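Local coordinates for putative iron-uptake ABC transport system,periplasmic iron-binding protein (PDB 3E13) that binds a ferric ion between its two lobes and probably delivers it, as a periplasmic solute-binding protein, to an ABC transporter for iron uptake, at residues L4-A9 against I55-D60; R10-D15 against N197-G202; A98-A103 against N270-I275. One frame throughout, in Å; residues are numbered along the deposited sequence.

Contact 1 (L4-A9 against I55-D60); sequences LNIYSA and IFITAD
Ile6 and Ile55, Tyr7 and Phe56, and Ser8 and Ile57 pair across two neighbouring parallel strands in the sheet of a periplasmic binding-protein lobe. Four backbone bonds zip 4-9 to 55-60. The first, Ile55 N to Asn5 O (3.1 Å), is bent; the ladder then straightens through Tyr7 N to Ile55 O and Ile57 N to Tyr7 O, ending with Ala9 N to Ile57 O at 2.8 Å. Tyr7 O also takes a CA-H...O contact from Phe56 CA (3.3 Å) and lies at the edge of the Phe56 ring.

On one face of the sheet the isoleucines pack together. Ile6 and Ile55 run side by side in the same direction, Ile6 CG1 lying 4.1 Å from Ile55 CB. Ile6 CG2, anti to the backbone N (CG1 chi1 -62°), meets the extended tip of Ile57, with Ile57 CD1 at 3.5 Å. Leu4 brings CD1 to the CG1 of Ile55, and helix 247-257 closes over this apolar patch through Ala250, Phe253 and Met254. On the other face, Tyr7 and Phe56 lie against helix 37-47, the Tyr7 hydroxyl bonding to Glu47.

Beyond the strands the chain leads into the iron site: Ala59 packs near His11 and Tyr143, and Asp60 N-caps helix 61-69, its OD1 bonded to Asn63 N. Just before this cap, Thr58 turns its two branches to different tasks: CG2 sits 3.4 Å above the plane of the Phe56 ring, toward its rim, while OG1 donates to Asp60 O at 2.7 Å, from above the carbonyl plane.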
loop_
_atom_site.group_PDB
_atom_site.type_symbol
_atom_site.label_atom_id
_atom_site.label_comp_id
_atom_site.label_asym_id
_atom_site.label_seq_id
_atom_site.Cartn_x
_atom_site.Cartn_y
_atom_site.Cartn_z
ATOM N N LEU A 4 -14.813 10.030 17.354
ATOM C CA LEU A 4 -13.467 9.554 16.970
ATOM C C LEU A 4 -13.130 10.165 15.623
ATOM O O LEU A 4 -13.872 10.043 14.691
ATOM C CB LEU A 4 -13.405 8.015 16.909
ATOM C CG LEU A 4 -12.026 7.520 16.450
ATOM C CD1 LEU A 4 -10.964 7.699 17.527
ATOM C CD2 LEU A 4 -12.169 6.051 16.068
ATOM N N ASN A 5 -12.022 10.901 15.555
ATOM C CA ASN A 5 -11.632 11.618 14.360
ATOM C C ASN A 5 -10.509 10.902 13.594
ATOM O O ASN A 5 -9.405 10.769 14.117
ATOM C CB ASN A 5 -11.196 13.016 14.783
ATOM C CG ASN A 5 -12.368 13.814 15.410
ATOM O OD1 ASN A 5 -13.459 13.847 14.833
ATOM N ND2 ASN A 5 -12.145 14.426 16.554
ATOM N N ILE A 6 -10.832 10.360 12.421
ATOM C CA ILE A 6 -9.894 9.590 11.616
ATOM C C ILE A 6 -9.461 10.399 10.401
ATOM O O ILE A 6 -10.315 10.866 9.655
ATOM C CB ILE A 6 -10.565 8.291 11.150
ATOM C CG1 ILE A 6 -10.943 7.464 12.375
ATOM C CG2 ILE A 6 -9.662 7.558 10.148
ATOM C CD1 ILE A 6 -11.514 6.075 12.081
ATOM N N TYR A 7 -8.155 10.559 10.238
ATOM C CA TYR A 7 -7.530 11.082 9.034
ATOM C C TYR A 7 -6.974 9.859 8.279
ATOM O O TYR A 7 -6.089 9.201 8.776
ATOM C CB TYR A 7 -6.369 12.018 9.403
ATOM C CG TYR A 7 -6.746 13.438 9.811
ATOM C CD1 TYR A 7 -8.009 13.766 10.227
ATOM C CD2 TYR A 7 -5.778 14.396 9.899
ATOM C CE1 TYR A 7 -8.335 15.097 10.658
ATOM C CE2 TYR A 7 -6.074 15.708 10.308
ATOM C CZ TYR A 7 -7.339 16.039 10.705
ATOM O OH TYR A 7 -7.603 17.330 11.167
ATOM N N SER A 8 -7.502 9.591 7.093
ATOM C CA SER A 8 -7.189 8.386 6.347
ATOM C C SER A 8 -6.740 8.615 4.933
ATOM O O SER A 8 -7.396 9.323 4.169
ATOM C CB SER A 8 -8.386 7.453 6.331
ATOM O OG SER A 8 -8.072 6.300 5.526
ATOM N N ALA A 9 -5.598 8.022 4.591
ATOM C CA ALA A 9 -5.091 8.009 3.245
ATOM C C ALA A 9 -5.422 6.700 2.515
ATOM O O ALA A 9 -4.961 6.484 1.422
ATOM C CB ALA A 9 -3.581 8.301 3.220
ATOM N N ILE A 55 -6.660 9.541 14.960
ATOM C CA ILE A 55 -6.136 8.373 14.249
ATOM C C ILE A 55 -5.631 8.833 12.878
ATOM O O ILE A 55 -6.290 9.634 12.186
ATOM C CB ILE A 55 -7.253 7.283 14.099
ATOM C CG1 ILE A 55 -7.591 6.626 15.445
ATOM C CG2 ILE A 55 -6.924 6.294 12.990
ATOM C CD1 ILE A 55 -6.605 5.591 15.896
ATOM N N PHE A 56 -4.495 8.243 12.488
ATOM C CA PHE A 56 -3.940 8.371 11.153
ATOM C C PHE A 56 -3.908 6.966 10.556
ATOM O O PHE A 56 -3.310 6.077 11.110
ATOM C CB PHE A 56 -2.524 9.008 11.216
ATOM C CG PHE A 56 -1.874 9.269 9.854
ATOM C CD1 PHE A 56 -2.626 9.767 8.775
ATOM C CD2 PHE A 56 -0.508 9.042 9.648
ATOM C CE1 PHE A 56 -2.063 9.987 7.531
ATOM C CE2 PHE A 56 0.078 9.315 8.422
ATOM C CZ PHE A 56 -0.694 9.802 7.359
ATOM N N ILE A 57 -4.582 6.772 9.439
ATOM C CA ILE A 57 -4.552 5.508 8.696
ATOM C C ILE A 57 -3.897 5.743 7.329
ATOM O O ILE A 57 -4.195 6.742 6.647
ATOM C CB ILE A 57 -5.982 4.927 8.458
ATOM C CG1 ILE A 57 -6.783 4.929 9.705
ATOM C CG2 ILE A 57 -5.843 3.467 7.946
ATOM C CD1 ILE A 57 -8.233 4.373 9.514
ATOM N N THR A 58 -2.978 4.856 6.947
ATOM C CA THR A 58 -2.294 4.943 5.637
ATOM C C THR A 58 -2.461 3.654 4.880
ATOM O O THR A 58 -2.924 2.630 5.423
ATOM C CB THR A 58 -0.790 5.152 5.785
ATOM O OG1 THR A 58 -0.226 3.928 6.277
ATOM C CG2 THR A 58 -0.437 6.285 6.741
ATOM N N ALA A 59 -2.067 3.710 3.615
ATOM C CA ALA A 59 -1.955 2.546 2.785
ATOM C C ALA A 59 -0.471 2.278 2.480
ATOM O O ALA A 59 -0.108 1.766 1.424
ATOM C CB ALA A 59 -2.760 2.779 1.506
ATOM N N ASP A 60 0.381 2.652 3.418
ATOM C CA ASP A 60 1.828 2.681 3.186
ATOM C C ASP A 60 2.627 2.759 4.464
ATOM O O ASP A 60 2.341 3.573 5.367
ATOM C CB ASP A 60 2.156 3.868 2.285
ATOM C CG ASP A 60 3.595 4.063 2.097
ATOM O OD1 ASP A 60 4.131 5.183 2.456
ATOM O OD2 ASP A 60 4.293 3.185 1.547
#

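Contact 2 (R10-D15 against N197-G202); sequences RHYNAD and NTYYIG. With FE (Fe (III) ion), chain B.
The ferric site in the cleft of this periplasmic binding protein is built here from two sides: His11 and Tyr12 in the loop leading to helix 14-26, and Tyr199 and Tyr200 at the start of helix 198-205. Tyr143 supplies the fifth protein ligand. The iron is held by His11 NE2 at 2.2 Å, Tyr12 OH at 1.9 Å, Tyr199 OH at 2.1 Å and Tyr200 OH at 2.0 Å. The close spacing of these ligand atoms, such as 2.8 Å between Tyr12 OH and Tyr199 OH, comes from sharing the metal, with no hydrogen bond across the segments.

Around the ion the side chains meet nearly at right angles, His11 crossing Tyr200 and Tyr12 crossing Tyr199, the planes of the latter two rings being 89° apart. Iron lies in the plane of the Tyr199 ring, at its edge. The two consecutive tyrosines reach it by different routes: Tyr199 CG sits between its backbone N and carbonyl carbon (chi1 58°), whereas Tyr200 CG is anti to the carbonyl carbon. Tyr199 CE1 lies 3.2 Å above the centre of the Tyr200 ring.

A second shell orients the ligands. His11 ND1 bonds to Ala9 O, which, with the iron at NE2, fixes the rotation of the imidazole, and Arg102 donates to Tyr12 OH. Arg10 lays its guanidinium face against Tyr12 CD1 while gripping Asp15 side-on, NE and NH2 each meeting the syn lone pair of a different carboxylate oxygen. On the opposing segment, Asn197 ND2 donates to Tyr199 OH at 2.9 Å, the oxygen lying in the Asn197 amide plane.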
loop_
_atom_site.group_PDB
_atom_site.type_symbol
_atom_site.label_atom_id
_atom_site.label_comp_id
_atom_site.label_asym_id
_atom_site.label_seq_id
_atom_site.Cartn_x
_atom_site.Cartn_y
_atom_site.Cartn_z
ATOM N N ARG A 10 -6.220 5.842 3.148
ATOM C CA ARG A 10 -6.866 4.739 2.442
ATOM C C ARG A 10 -7.906 5.329 1.462
ATOM O O ARG A 10 -8.195 6.546 1.492
ATOM C CB ARG A 10 -7.461 3.726 3.419
ATOM C CG ARG A 10 -6.402 2.839 4.018
ATOM C CD ARG A 10 -6.926 1.849 5.039
ATOM N NE ARG A 10 -7.934 0.932 4.522
ATOM C CZ ARG A 10 -7.664 -0.312 3.996
ATOM N NH1 ARG A 10 -6.419 -0.785 3.898
ATOM N NH2 ARG A 10 -8.691 -1.075 3.605
ATOM N N HIS A 11 -8.412 4.523 0.549
ATOM C CA HIS A 11 -9.227 5.026 -0.542
ATOM C C HIS A 11 -10.135 3.916 -1.074
ATOM O O HIS A 11 -10.166 3.635 -2.288
ATOM C CB HIS A 11 -8.284 5.598 -1.629
ATOM C CG HIS A 11 -7.017 4.801 -1.791
ATOM N ND1 HIS A 11 -5.853 5.103 -1.116
ATOM C CD2 HIS A 11 -6.750 3.682 -2.521
ATOM C CE1 HIS A 11 -4.926 4.196 -1.427
ATOM N NE2 HIS A 11 -5.444 3.339 -2.296
ATOM N N TYR A 12 -10.861 3.303 -0.133
ATOM C CA TYR A 12 -11.620 2.084 -0.393
ATOM C C TYR A 12 -13.033 2.153 0.144
ATOM O O TYR A 12 -13.273 2.601 1.271
ATOM C CB TYR A 12 -10.923 0.892 0.254
ATOM C CG TYR A 12 -9.452 0.808 -0.082
ATOM C CD1 TYR A 12 -8.481 1.002 0.907
ATOM C CD2 TYR A 12 -9.018 0.658 -1.377
ATOM C CE1 TYR A 12 -7.142 0.968 0.636
ATOM C CE2 TYR A 12 -7.680 0.635 -1.658
ATOM C CZ TYR A 12 -6.736 0.768 -0.684
ATOM O OH TYR A 12 -5.411 0.742 -1.070
ATOM N N ASN A 13 -13.965 1.681 -0.670
ATOM C CA ASN A 13 -15.350 1.569 -0.250
ATOM C C ASN A 13 -15.547 0.624 0.903
ATOM O O ASN A 13 -16.403 0.831 1.748
ATOM C CB ASN A 13 -16.188 1.114 -1.423
ATOM C CG ASN A 13 -16.853 2.228 -2.081
ATOM O OD1 ASN A 13 -16.291 3.340 -2.170
ATOM N ND2 ASN A 13 -18.089 2.006 -2.495
ATOM N N ALA A 14 -14.731 -0.424 0.987
ATOM C CA ALA A 14 -14.845 -1.377 2.081
ATOM C C ALA A 14 -14.693 -0.763 3.454
ATOM O O ALA A 14 -15.273 -1.213 4.442
ATOM C CB ALA A 14 -13.829 -2.532 1.921
ATOM N N ASP A 15 -13.927 0.312 3.551
ATOM C CA ASP A 15 -13.703 0.956 4.825
ATOM C C ASP A 15 -14.983 1.532 5.424
ATOM O O ASP A 15 -15.099 1.591 6.659
ATOM C CB ASP A 15 -12.680 2.062 4.643
ATOM C CG ASP A 15 -11.320 1.508 4.363
ATOM O OD1 ASP A 15 -10.322 2.270 4.413
ATOM O OD2 ASP A 15 -11.159 0.291 4.213
ATOM N N ASN A 197 -0.577 -2.952 -7.230
ATOM C CA ASN A 197 -0.786 -3.758 -6.041
ATOM C C ASN A 197 -1.800 -4.866 -6.327
ATOM O O ASN A 197 -2.734 -4.749 -7.149
ATOM C CB ASN A 197 -1.289 -2.933 -4.856
ATOM C CG ASN A 197 -0.244 -2.010 -4.263
ATOM O OD1 ASN A 197 0.983 -2.207 -4.427
ATOM N ND2 ASN A 197 -0.721 -0.993 -3.531
ATOM N N THR A 198 -1.589 -5.992 -5.670
ATOM C CA THR A 198 -2.377 -7.168 -5.905
ATOM C C THR A 198 -3.870 -6.990 -5.666
ATOM O O THR A 198 -4.708 -7.505 -6.436
ATOM C CB THR A 198 -1.907 -8.310 -4.988
ATOM O OG1 THR A 198 -1.665 -7.817 -3.645
ATOM C CG2 THR A 198 -0.605 -8.952 -5.441
ATOM N N TYR A 199 -4.223 -6.302 -4.578
ATOM C CA TYR A 199 -5.633 -6.183 -4.196
ATOM C C TYR A 199 -6.468 -5.498 -5.262
ATOM O O TYR A 199 -7.633 -5.759 -5.401
ATOM C CB TYR A 199 -5.815 -5.531 -2.812
ATOM C CG TYR A 199 -5.214 -4.185 -2.714
ATOM C CD1 TYR A 199 -5.944 -3.067 -3.068
ATOM C CD2 TYR A 199 -3.887 -4.028 -2.328
ATOM C CE1 TYR A 199 -5.373 -1.840 -3.059
ATOM C CE2 TYR A 199 -3.303 -2.781 -2.308
ATOM C CZ TYR A 199 -4.048 -1.696 -2.651
ATOM O OH TYR A 199 -3.476 -0.427 -2.670
ATOM N N TYR A 200 -5.852 -4.603 -6.045
ATOM C CA TYR A 200 -6.629 -3.964 -7.116
ATOM C C TYR A 200 -7.125 -4.975 -8.138
ATOM O O TYR A 200 -8.200 -4.774 -8.712
ATOM C CB TYR A 200 -5.836 -2.863 -7.863
ATOM C CG TYR A 200 -5.592 -1.653 -6.967
ATOM C CD1 TYR A 200 -6.643 -0.890 -6.522
ATOM C CD2 TYR A 200 -4.292 -1.266 -6.599
ATOM C CE1 TYR A 200 -6.430 0.223 -5.697
ATOM C CE2 TYR A 200 -4.076 -0.213 -5.764
ATOM C CZ TYR A 200 -5.125 0.537 -5.316
ATOM O OH TYR A 200 -4.956 1.605 -4.510
ATOM N N ILE A 201 -6.364 -6.052 -8.390
ATOM C CA ILE A 201 -6.819 -7.077 -9.337
ATOM C C ILE A 201 -8.089 -7.729 -8.793
ATOM O O ILE A 201 -9.045 -7.949 -9.530
ATOM C CB ILE A 201 -5.712 -8.148 -9.627
ATOM C CG1 ILE A 201 -4.512 -7.449 -10.252
ATOM C CG2 ILE A 201 -6.263 -9.294 -10.476
ATOM C CD1 ILE A 201 -3.313 -8.316 -10.418
ATOM N N GLY A 202 -8.124 -7.997 -7.488
ATOM C CA GLY A 202 -9.338 -8.464 -6.874
ATOM C C GLY A 202 -10.501 -7.523 -6.870
ATOM O O GLY A 202 -11.633 -7.935 -7.098
HETATM FE FE FE B . -4.450 1.405 -2.624
#

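Contact 3 (A98-A103 against N270-I275); sequences AITKRA and NYEFPI
Two bends along the Arg102 chain (chi2 -97°, chi3 -61°) bring its guanidinium alongside Glu272, whose own chain runs extended beyond CG to meet it. Arg102 NE and NH2 both grip Glu272 OE2 side-on, NH2 at 2.8 Å and NE at 3.1 Å. The oxygen lies in the guanidinium plane, although the carboxylate plane is turned 73° from it. Thr100 OG1 donates a third bond to Glu272 OE2, 2.7 Å long, from above the carboxylate plane. Glu272 OE1 is engaged separately, by Asn270 ND2 at 2.8 Å and by Arg10 in a second salt bridge.

Next to this polar cluster, the short, weakly bonded strand 273-274 pairs antiparallel with 97-109, essentially through Lys101 and Phe273. These two form a hydrogen-bonded pair, with Lys101 N to Phe273 O at 2.9 Å and Phe273 N to Lys101 O at 3.0 Å. The Phe273 ring turns its edge to the Lys101-Ala103 backbone. Further along, Ile275 CD1 touches Ala98 CB (3.6 Å) beside the classic bulge where Ile99 and Thr100 both face Ser236 in strand 233-241.

With two arginines around it, the buried Glu272 is probably held as a carboxylate. It would in turn fix Arg102, which bonds Tyr12 OH, and the positive charge there would favour a phenolate on the iron.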
loop_
_atom_site.group_PDB
_atom_site.type_symbol
_atom_site.label_atom_id
_atom_site.label_comp_id
_atom_site.label_asym_id
_atom_site.label_seq_id
_atom_site.Cartn_x
_atom_site.Cartn_y
_atom_site.Cartn_z
ATOM N N ALA A 98 0.500 -2.449 11.497
ATOM C CA ALA A 98 -0.078 -2.833 10.210
ATOM C C ALA A 98 -1.488 -3.382 10.445
ATOM O O ALA A 98 -1.733 -4.106 11.466
ATOM C CB ALA A 98 0.745 -3.904 9.546
ATOM N N ILE A 99 -2.382 -3.099 9.520
ATOM C CA ILE A 99 -3.729 -3.698 9.480
ATOM C C ILE A 99 -3.884 -4.684 8.310
ATOM O O ILE A 99 -4.742 -5.568 8.365
ATOM C CB ILE A 99 -4.850 -2.657 9.477
ATOM C CG1 ILE A 99 -4.814 -1.751 8.256
ATOM C CG2 ILE A 99 -4.756 -1.838 10.718
ATOM C CD1 ILE A 99 -6.110 -0.965 8.061
ATOM N N THR A 100 -3.094 -4.543 7.252
ATOM C CA THR A 100 -3.060 -5.474 6.121
ATOM C C THR A 100 -1.681 -5.500 5.504
ATOM O O THR A 100 -0.875 -4.585 5.707
ATOM C CB THR A 100 -4.023 -5.088 4.976
ATOM O OG1 THR A 100 -3.585 -3.850 4.401
ATOM C CG2 THR A 100 -5.410 -4.881 5.391
ATOM N N LYS A 101 -1.438 -6.518 4.671
ATOM C CA LYS A 101 -0.333 -6.556 3.754
ATOM C C LYS A 101 -0.858 -6.514 2.315
ATOM O O LYS A 101 -1.993 -6.923 2.012
ATOM C CB LYS A 101 0.519 -7.849 3.909
ATOM C CG LYS A 101 1.302 -7.889 5.192
ATOM C CD LYS A 101 1.655 -9.356 5.608
ATOM C CE LYS A 101 2.770 -9.923 4.755
ATOM N NZ LYS A 101 2.995 -11.419 5.057
ATOM N N ARG A 102 -0.018 -6.011 1.435
ATOM C CA ARG A 102 -0.270 -5.991 -0.017
ATOM C C ARG A 102 1.062 -6.153 -0.753
ATOM O O ARG A 102 2.084 -5.852 -0.219
ATOM C CB ARG A 102 -1.008 -4.697 -0.418
ATOM C CG ARG A 102 -0.302 -3.407 0.036
ATOM C CD ARG A 102 -0.851 -2.817 1.373
ATOM N NE ARG A 102 -2.251 -2.456 1.280
ATOM C CZ ARG A 102 -2.780 -1.430 0.607
ATOM N NH1 ARG A 102 -2.012 -0.603 -0.071
ATOM N NH2 ARG A 102 -4.079 -1.198 0.653
ATOM N N ALA A 103 1.046 -6.666 -1.973
ATOM C CA ALA A 103 2.247 -6.898 -2.738
ATOM C C ALA A 103 2.202 -6.035 -4.016
ATOM O O ALA A 103 1.148 -5.956 -4.658
ATOM C CB ALA A 103 2.350 -8.381 -3.101
ATOM N N ASN A 270 -11.972 -6.275 0.260
ATOM C CA ASN A 270 -10.912 -5.429 -0.291
ATOM C C ASN A 270 -9.738 -6.162 -0.892
ATOM O O ASN A 270 -8.850 -5.520 -1.439
ATOM C CB ASN A 270 -10.438 -4.356 0.714
ATOM C CG ASN A 270 -10.087 -3.052 0.023
ATOM O OD1 ASN A 270 -10.901 -2.548 -0.773
ATOM N ND2 ASN A 270 -8.900 -2.518 0.301
ATOM N N TYR A 271 -9.735 -7.498 -0.823
ATOM C CA TYR A 271 -8.765 -8.338 -1.482
ATOM C C TYR A 271 -7.328 -8.156 -1.032
ATOM O O TYR A 271 -6.427 -8.528 -1.746
ATOM C CB TYR A 271 -8.952 -8.237 -3.019
ATOM C CG TYR A 271 -10.423 -8.528 -3.318
ATOM C CD1 TYR A 271 -10.924 -9.821 -3.227
ATOM C CD2 TYR A 271 -11.328 -7.499 -3.505
ATOM C CE1 TYR A 271 -12.256 -10.057 -3.404
ATOM C CE2 TYR A 271 -12.648 -7.736 -3.711
ATOM C CZ TYR A 271 -13.112 -9.024 -3.655
ATOM O OH TYR A 271 -14.466 -9.295 -3.803
ATOM N N GLU A 272 -7.173 -7.670 0.195
ATOM C CA GLU A 272 -5.853 -7.519 0.806
ATOM C C GLU A 272 -5.500 -8.779 1.557
ATOM O O GLU A 272 -6.343 -9.669 1.730
ATOM C CB GLU A 272 -5.803 -6.314 1.722
ATOM C CG GLU A 272 -6.071 -4.984 1.011
ATOM C CD GLU A 272 -6.161 -3.814 1.963
ATOM O OE1 GLU A 272 -7.289 -3.498 2.393
ATOM O OE2 GLU A 272 -5.101 -3.233 2.259
ATOM N N PHE A 273 -4.242 -8.886 1.960
ATOM C CA PHE A 273 -3.794 -10.002 2.832
ATOM C C PHE A 273 -3.999 -9.597 4.282
ATOM O O PHE A 273 -3.512 -8.547 4.728
ATOM C CB PHE A 273 -2.315 -10.347 2.596
ATOM C CG PHE A 273 -1.982 -10.727 1.176
ATOM C CD1 PHE A 273 -1.217 -9.904 0.402
ATOM C CD2 PHE A 273 -2.362 -11.954 0.661
ATOM C CE1 PHE A 273 -0.914 -10.269 -0.932
ATOM C CE2 PHE A 273 -2.058 -12.303 -0.660
ATOM C CZ PHE A 273 -1.323 -11.452 -1.420
ATOM N N PRO A 274 -4.664 -10.431 5.085
ATOM C CA PRO A 274 -4.791 -10.140 6.523
ATOM C C PRO A 274 -3.464 -10.154 7.239
ATOM O O PRO A 274 -2.531 -10.888 6.852
ATOM C CB PRO A 274 -5.622 -11.304 7.057
ATOM C CG PRO A 274 -5.377 -12.409 6.072
ATOM C CD PRO A 274 -5.242 -11.743 4.733
ATOM N N ILE A 275 -3.392 -9.417 8.342
ATOM C CA ILE A 275 -2.253 -9.531 9.251
ATOM C C ILE A 275 -2.406 -10.767 10.126
ATOM O O ILE A 275 -1.429 -11.467 10.365
ATOM C CB ILE A 275 -2.138 -8.268 10.100
ATOM C CG1 ILE A 275 -1.821 -7.111 9.181
ATOM C CG2 ILE A 275 -1.102 -8.424 11.223
ATOM C CD1 ILE A 275 -0.492 -7.129 8.512
#

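The three contacts meet around the ferric ion. Contact 2 holds four of its ligands; contact 1 leads the chain to two of them, His11 and Tyr12, since 4-9 runs straight into 10-15. The side chain of Ala59 is about 5 Å from the bound iron. Contact 3 adds a second-shell residue, Arg102, whose side chain is about 4 Å from the iron, with Arg102 NH2 2.9 Å from Tyr12 OH. Ile57 CG2 packs on Arg10 CD at 3.5 Å, tying contacts 1 and 2, while Thr198 N to Ala103 O (2.9 Å) joins 197-202 to 98-103. Centres of contacts 2 and 3 are 9 Å apart, and that of contact 1 lies 15 to 16 Å from both.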